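Local coordinates for V-type ATP synthase alpha chain (Nanoarchaeum equitans Kin4-M, PDB 5BN3), which forms the alpha chain (subunit A) of an archaeal V-type ATP synthase, with a P-loop-type nucleotide-binding domain that carries ADP in this structure, at residues K121-I132 and R143-I154. Numbering follows the deposited sequence.
Sequences KKGDTIKGGDII and RIIVPPNVEGKI
Ile-126 and Gly-152 bond in both directions, Ile-126 N reaching Gly-152 O at 2.6 Å, and beside them Asp-124 O accepts from Ile-154 N. Gly-123 N adds a bond to Ile-154 O at the type II turn 121-124. A second ladder runs through Val-146 N to Asp-130 O and Ile-132 N to Ile-144 O. At its turn end, Gly-129 N meets Val-146 O at 3.0 Å from above the carbonyl plane, a more bent bond than the others. In all, seven backbone hydrogen bonds lie in and beside two antiparallel ladders. Between these the register slips by two residues, and the backbones pass close, with Gly-128 CA 3.5 Å from Pro-148 O in a CA-H...O contact.

The two ladders belong to different sheets of the barrel-sandwich domain, and the type II turn 127-130 carries the chain from one to the other. In both type II turns an aspartate clasps the first residue: Asp-130 OD2 takes Lys-127 N at 2.7 Å, as Asp-124 OD2 takes Lys-121 N.

Apolar contacts join the two sheets. Ile-126, its CG1 anti to the backbone N (chi1 -152°), reaches tip to tip with Val-146, CD1 to CG1 3.6 Å; Ile-132 crosses Val-146 at about a right angle, its CB 4.0 Å from Val-146 CG1. Ile-154 lies over the turn 121-124, its CD1 3.7 Å from Lys-121 O and 3.9 Å from Asp-124 CB. Ile-126 also touches Val-171, and Phe-116 lies against Ile-132 and Ile-144. On the other face of the second ladder, Ile-131 CD1 rests 3.7 Å from CD of Arg-143, whose NE forms a salt bridge with Glu-141 OE1 and NH1 a hydrogen bond with Gln-311 O.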
ATOM      1  N   LYS A 121      25.282 -62.518  -5.460  1.00 63.13           N
ATOM      2  CA  LYS A 121      26.321 -63.445  -5.882  1.00 56.79           C
ATOM      3  C   LYS A 121      26.661 -63.236  -7.348  1.00 58.37           C
ATOM      4  O   LYS A 121      25.898 -62.619  -8.090  1.00 58.64           O
ATOM      5  CB  LYS A 121      25.874 -64.892  -5.664  1.00 75.98           C
ATOM      6  CG  LYS A 121      25.655 -65.264  -4.210  1.00 91.79           C
ATOM      7  CD  LYS A 121      25.199 -66.708  -4.079  1.00100.92           C
ATOM      8  CE  LYS A 121      25.041 -67.117  -2.623  1.00107.14           C
ATOM      9  NZ  LYS A 121      24.590 -68.531  -2.511  1.00103.96           N
ATOM     10  N   LYS A 122      27.818 -63.747  -7.752  1.00 58.92           N
ATOM     11  CA  LYS A 122      28.215 -63.756  -9.151  1.00 64.54           C
ATOM     12  C   LYS A 122      27.172 -64.532  -9.949  1.00 62.38           C
ATOM     13  O   LYS A 122      26.700 -65.581  -9.507  1.00 61.86           O
ATOM     14  CB  LYS A 122      29.587 -64.421  -9.280  1.00 64.62           C
ATOM     15  CG  LYS A 122      30.206 -64.389 -10.666  1.00 77.15           C
ATOM     16  CD  LYS A 122      31.552 -65.100 -10.639  1.00 81.70           C
ATOM     17  CE  LYS A 122      32.092 -65.343 -12.035  1.00 84.30           C
ATOM     18  NZ  LYS A 122      33.260 -66.268 -12.011  1.00 96.59           N
ATOM     19  N   GLY A 123      26.787 -64.006 -11.107  1.00 55.22           N
ATOM     20  CA  GLY A 123      25.790 -64.661 -11.933  1.00 65.32           C
ATOM     21  C   GLY A 123      24.372 -64.199 -11.656  1.00 69.71           C
ATOM     22  O   GLY A 123      23.457 -64.493 -12.426  1.00 70.10           O
ATOM     23  N   ASP A 124      24.179 -63.487 -10.549  1.00 66.68           N
ATOM     24  CA  ASP A 124      22.878 -62.902 -10.248  1.00 63.12           C
ATOM     25  C   ASP A 124      22.558 -61.807 -11.258  1.00 57.82           C
ATOM     26  O   ASP A 124      23.455 -61.103 -11.727  1.00 59.42           O
ATOM     27  CB  ASP A 124      22.862 -62.317  -8.833  1.00 65.71           C
ATOM     28  CG  ASP A 124      22.718 -63.379  -7.759  1.00 84.57           C
ATOM     29  OD1 ASP A 124      22.823 -64.582  -8.084  1.00 83.94           O
ATOM     30  OD2 ASP A 124      22.508 -63.007  -6.585  1.00 69.58           O
ATOM     31  N   THR A 125      21.281 -61.674 -11.603  1.00 56.49           N
ATOM     32  CA  THR A 125      20.841 -60.572 -12.450  1.00 66.08           C
ATOM     33  C   THR A 125      20.440 -59.404 -11.554  1.00 61.28           C
ATOM     34  O   THR A 125      19.802 -59.600 -10.516  1.00 59.38           O
ATOM     35  CB  THR A 125      19.662 -60.981 -13.354  1.00 66.02           C
ATOM     36  OG1 THR A 125      19.972 -62.213 -14.017  1.00 85.87           O
ATOM     37  CG2 THR A 125      19.393 -59.910 -14.399  1.00 78.44           C
ATOM     38  N   ILE A 126      20.829 -58.194 -11.942  1.00 58.99           N
ATOM     39  CA  ILE A 126      20.563 -57.013 -11.128  1.00 55.52           C
ATOM     40  C   ILE A 126      19.831 -55.947 -11.944  1.00 56.34           C
ATOM     41  O   ILE A 126      20.053 -55.819 -13.149  1.00 50.61           O
ATOM     42  CB  ILE A 126      21.879 -56.453 -10.507  1.00 57.97           C
ATOM     43  CG1 ILE A 126      21.601 -55.733  -9.186  1.00 67.62           C
ATOM     44  CG2 ILE A 126      22.634 -55.555 -11.484  1.00 59.98           C
ATOM     45  CD1 ILE A 126      22.852 -55.239  -8.493  1.00 72.52           C
ATOM     46  N   LYS A 127      18.930 -55.211 -11.297  1.00 56.08           N
ATOM     47  CA  LYS A 127      18.246 -54.094 -11.950  1.00 50.59           C
ATOM     48  C   LYS A 127      18.447 -52.803 -11.161  1.00 54.75           C
ATOM     49  O   LYS A 127      18.932 -52.832 -10.031  1.00 46.05           O
ATOM     50  CB  LYS A 127      16.754 -54.392 -12.163  1.00 66.56           C
ATOM     51  CG  LYS A 127      16.008 -54.845 -10.917  1.00 75.93           C
ATOM     52  CD  LYS A 127      14.606 -55.354 -11.247  1.00 84.41           C
ATOM     53  CE  LYS A 127      13.547 -54.275 -11.057  1.00 83.91           C
ATOM     54  NZ  LYS A 127      12.179 -54.780 -11.369  1.00 76.12           N
ATOM     55  N   GLY A 128      18.086 -51.675 -11.768  1.00 45.92           N
ATOM     56  CA  GLY A 128      18.312 -50.370 -11.167  1.00 43.27           C
ATOM     57  C   GLY A 128      17.746 -50.220  -9.768  1.00 39.39           C
ATOM     58  O   GLY A 128      16.609 -50.615  -9.500  1.00 38.32           O
ATOM     59  N   GLY A 129      18.547 -49.661  -8.867  1.00 49.63           N
ATOM     60  CA  GLY A 129      18.100 -49.413  -7.510  1.00 44.65           C
ATOM     61  C   GLY A 129      18.262 -50.586  -6.559  1.00 49.88           C
ATOM     62  O   GLY A 129      17.964 -50.460  -5.369  1.00 47.02           O
ATOM     63  N   ASP A 130      18.728 -51.723  -7.071  1.00 48.17           N
ATOM     64  CA  ASP A 130      18.923 -52.907  -6.237  1.00 47.31           C
ATOM     65  C   ASP A 130      20.050 -52.718  -5.222  1.00 32.64           C
ATOM     66  O   ASP A 130      21.043 -52.046  -5.502  1.00 38.18           O
ATOM     67  CB  ASP A 130      19.216 -54.141  -7.097  1.00 52.83           C
ATOM     68  CG  ASP A 130      17.975 -54.703  -7.766  1.00 65.21           C
ATOM     69  OD1 ASP A 130      16.854 -54.397  -7.309  1.00 66.78           O
ATOM     70  OD2 ASP A 130      18.127 -55.466  -8.744  1.00 70.59           O
ATOM     71  N   ILE A 131      19.889 -53.318  -4.046  1.00 40.54           N
ATOM     72  CA  ILE A 131      20.938 -53.314  -3.034  1.00 40.22           C
ATOM     73  C   ILE A 131      21.973 -54.391  -3.360  1.00 49.45           C
ATOM     74  O   ILE A 131      21.685 -55.586  -3.275  1.00 47.19           O
ATOM     75  CB  ILE A 131      20.358 -53.567  -1.626  1.00 40.58           C
ATOM     76  CG1 ILE A 131      19.346 -52.475  -1.265  1.00 38.31           C
ATOM     77  CG2 ILE A 131      21.468 -53.618  -0.592  1.00 38.14           C
ATOM     78  CD1 ILE A 131      18.625 -52.720   0.045  1.00 44.91           C
ATOM     79  N   ILE A 132      23.174 -53.964  -3.740  1.00 44.54           N
ATOM     80  CA  ILE A 132      24.230 -54.892  -4.133  1.00 45.47           C
ATOM     81  C   ILE A 132      25.061 -55.328  -2.926  1.00 51.52           C
ATOM     82  O   ILE A 132      25.754 -56.348  -2.970  1.00 45.02           O
ATOM     83  CB  ILE A 132      25.129 -54.285  -5.240  1.00 56.67           C
ATOM     84  CG1 ILE A 132      25.942 -55.373  -5.944  1.00 62.64           C
ATOM     85  CG2 ILE A 132      26.032 -53.193  -4.677  1.00 44.48           C
ATOM     86  CD1 ILE A 132      26.683 -54.882  -7.161  1.00 57.53           C
ATOM     87  N   ARG A 143      23.273 -48.873   2.655  1.00 37.69           N
ATOM     88  CA  ARG A 143      22.955 -49.814   1.595  1.00 38.42           C
ATOM     89  C   ARG A 143      23.426 -49.300   0.242  1.00 46.12           C
ATOM     90  O   ARG A 143      22.991 -48.246  -0.227  1.00 41.52           O
ATOM     91  CB  ARG A 143      21.455 -50.118   1.594  1.00 35.14           C
ATOM     92  CG  ARG A 143      21.027 -50.904   2.829  1.00 39.38           C
ATOM     93  CD  ARG A 143      19.540 -50.813   3.103  1.00 39.92           C
ATOM     94  NE  ARG A 143      19.197 -51.437   4.382  1.00 38.77           N
ATOM     95  CZ  ARG A 143      18.016 -51.328   4.982  1.00 53.51           C
ATOM     96  NH1 ARG A 143      17.047 -50.614   4.428  1.00 46.74           N
ATOM     97  NH2 ARG A 143      17.806 -51.929   6.143  1.00 52.52           N
ATOM     98  N   ILE A 144      24.340 -50.046  -0.371  1.00 36.16           N
ATOM     99  CA  ILE A 144      24.879 -49.670  -1.670  1.00 34.83           C
ATOM    100  C   ILE A 144      23.873 -50.039  -2.751  1.00 40.14           C
ATOM    101  O   ILE A 144      23.747 -51.205  -3.126  1.00 46.10           O
ATOM    102  CB  ILE A 144      26.233 -50.351  -1.941  1.00 38.69           C
ATOM    103  CG1 ILE A 144      27.167 -50.159  -0.742  1.00 33.63           C
ATOM    104  CG2 ILE A 144      26.867 -49.802  -3.214  1.00 34.42           C
ATOM    105  CD1 ILE A 144      27.416 -48.699  -0.375  1.00 36.95           C
ATOM    106  N   ILE A 145      23.140 -49.040  -3.232  1.00 43.60           N
ATOM    107  CA  ILE A 145      22.160 -49.254  -4.285  1.00 39.63           C
ATOM    108  C   ILE A 145      22.752 -48.855  -5.630  1.00 43.18           C
ATOM    109  O   ILE A 145      23.313 -47.767  -5.776  1.00 49.96           O
ATOM    110  CB  ILE A 145      20.848 -48.481  -4.015  1.00 42.06           C
ATOM    111  CG1 ILE A 145      21.139 -47.015  -3.688  1.00 39.83           C
ATOM    112  CG2 ILE A 145      20.080 -49.124  -2.866  1.00 39.16           C
ATOM    113  CD1 ILE A 145      19.889 -46.168  -3.546  1.00 36.34           C
ATOM    114  N   VAL A 146      22.644 -49.754  -6.603  1.00 43.54           N
ATOM    115  CA  VAL A 146      23.155 -49.489  -7.939  1.00 45.41           C
ATOM    116  C   VAL A 146      22.321 -48.389  -8.584  1.00 45.99           C
ATOM    117  O   VAL A 146      21.138 -48.245  -8.264  1.00 43.82           O
ATOM    118  CB  VAL A 146      23.141 -50.766  -8.807  1.00 58.47           C
ATOM    119  CG1 VAL A 146      24.004 -51.841  -8.176  1.00 57.52           C
ATOM    120  CG2 VAL A 146      21.728 -51.277  -8.991  1.00 52.69           C
ATOM    121  N   PRO A 147      22.938 -47.592  -9.474  1.00 47.76           N
ATOM    122  CA  PRO A 147      22.215 -46.494 -10.127  1.00 52.37           C
ATOM    123  C   PRO A 147      20.957 -46.988 -10.835  1.00 51.08           C
ATOM    124  O   PRO A 147      20.934 -48.133 -11.289  1.00 44.37           O
ATOM    125  CB  PRO A 147      23.221 -45.982 -11.160  1.00 57.39           C
ATOM    126  CG  PRO A 147      24.553 -46.335 -10.592  1.00 45.35           C
ATOM    127  CD  PRO A 147      24.355 -47.641  -9.879  1.00 46.61           C
ATOM    128  N   PRO A 148      19.919 -46.138 -10.914  1.00 44.91           N
ATOM    129  CA  PRO A 148      18.653 -46.513 -11.557  1.00 50.87           C
ATOM    130  C   PRO A 148      18.815 -47.011 -12.995  1.00 46.45           C
ATOM    131  O   PRO A 148      17.972 -47.780 -13.462  1.00 48.49           O
ATOM    132  CB  PRO A 148      17.858 -45.203 -11.543  1.00 49.85           C
ATOM    133  CG  PRO A 148      18.364 -44.481 -10.343  1.00 46.09           C
ATOM    134  CD  PRO A 148      19.834 -44.820 -10.259  1.00 46.33           C
ATOM    135  N   ASN A 149      19.876 -46.590 -13.677  1.00 55.17           N
ATOM    136  CA  ASN A 149      20.067 -46.967 -15.077  1.00 54.69           C
ATOM    137  C   ASN A 149      20.900 -48.228 -15.335  1.00 61.91           C
ATOM    138  O   ASN A 149      21.020 -48.661 -16.482  1.00 61.90           O
ATOM    139  CB  ASN A 149      20.607 -45.786 -15.904  1.00 58.53           C
ATOM    140  CG  ASN A 149      22.031 -45.392 -15.528  1.00 67.28           C
ATOM    141  OD1 ASN A 149      22.690 -46.052 -14.723  1.00 72.40           O
ATOM    142  ND2 ASN A 149      22.516 -44.311 -16.132  1.00 83.93           N
ATOM    143  N   VAL A 150      21.477 -48.817 -14.289  1.00 53.94           N
ATOM    144  CA  VAL A 150      22.250 -50.045 -14.486  1.00 52.28           C
ATOM    145  C   VAL A 150      21.394 -51.301 -14.310  1.00 61.61           C
ATOM    146  O   VAL A 150      20.503 -51.360 -13.458  1.00 55.29           O
ATOM    147  CB  VAL A 150      23.542 -50.106 -13.622  1.00 60.23           C
ATOM    148  CG1 VAL A 150      24.097 -48.713 -13.387  1.00 59.49           C
ATOM    149  CG2 VAL A 150      23.291 -50.808 -12.308  1.00 71.79           C
ATOM    150  N   GLU A 151      21.675 -52.298 -15.141  1.00 61.66           N
ATOM    151  CA  GLU A 151      20.890 -53.521 -15.188  1.00 65.57           C
ATOM    152  C   GLU A 151      21.724 -54.595 -15.873  1.00 62.09           C
ATOM    153  O   GLU A 151      22.561 -54.290 -16.724  1.00 63.14           O
ATOM    154  CB  GLU A 151      19.593 -53.281 -15.970  1.00 64.76           C
ATOM    155  CG  GLU A 151      18.631 -54.462 -16.013  1.00 80.64           C
ATOM    156  CD  GLU A 151      17.459 -54.224 -16.950  1.00101.16           C
ATOM    157  OE1 GLU A 151      17.533 -53.287 -17.774  1.00103.23           O
ATOM    158  OE2 GLU A 151      16.462 -54.973 -16.865  1.00106.23           O
ATOM    159  N   GLY A 152      21.512 -55.852 -15.496  1.00 48.72           N
ATOM    160  CA  GLY A 152      22.219 -56.945 -16.136  1.00 65.00           C
ATOM    161  C   GLY A 152      22.739 -57.978 -15.162  1.00 60.96           C
ATOM    162  O   GLY A 152      22.331 -58.019 -14.000  1.00 64.65           O
ATOM    163  N   LYS A 153      23.650 -58.817 -15.642  1.00 66.47           N
ATOM    164  CA  LYS A 153      24.182 -59.901 -14.833  1.00 56.17           C
ATOM    165  C   LYS A 153      25.471 -59.500 -14.132  1.00 46.94           C
ATOM    166  O   LYS A 153      26.320 -58.811 -14.703  1.00 43.50           O
ATOM    167  CB  LYS A 153      24.407 -61.145 -15.692  1.00 66.61           C
ATOM    168  CG  LYS A 153      23.905 -62.422 -15.045  1.00 80.22           C
ATOM    169  CD  LYS A 153      23.613 -63.490 -16.085  1.00 98.49           C
ATOM    170  CE  LYS A 153      22.733 -64.580 -15.501  1.00101.02           C
ATOM    171  NZ  LYS A 153      22.383 -65.617 -16.505  1.00103.10           N
ATOM    172  N   ILE A 154      25.605 -59.932 -12.884  1.00 49.73           N
ATOM    173  CA  ILE A 154      26.818 -59.686 -12.120  1.00 56.09           C
ATOM    174  C   ILE A 154      27.921 -60.620 -12.597  1.00 60.52           C
ATOM    175  O   ILE A 154      27.904 -61.819 -12.310  1.00 49.24           O
ATOM    176  CB  ILE A 154      26.566 -59.879 -10.620  1.00 53.56           C
ATOM    177  CG1 ILE A 154      25.511 -58.876 -10.155  1.00 59.46           C
ATOM    178  CG2 ILE A 154      27.851 -59.697  -9.835  1.00 54.17           C
ATOM    179  CD1 ILE A 154      25.071 -59.072  -8.743  1.00 56.88           C
TER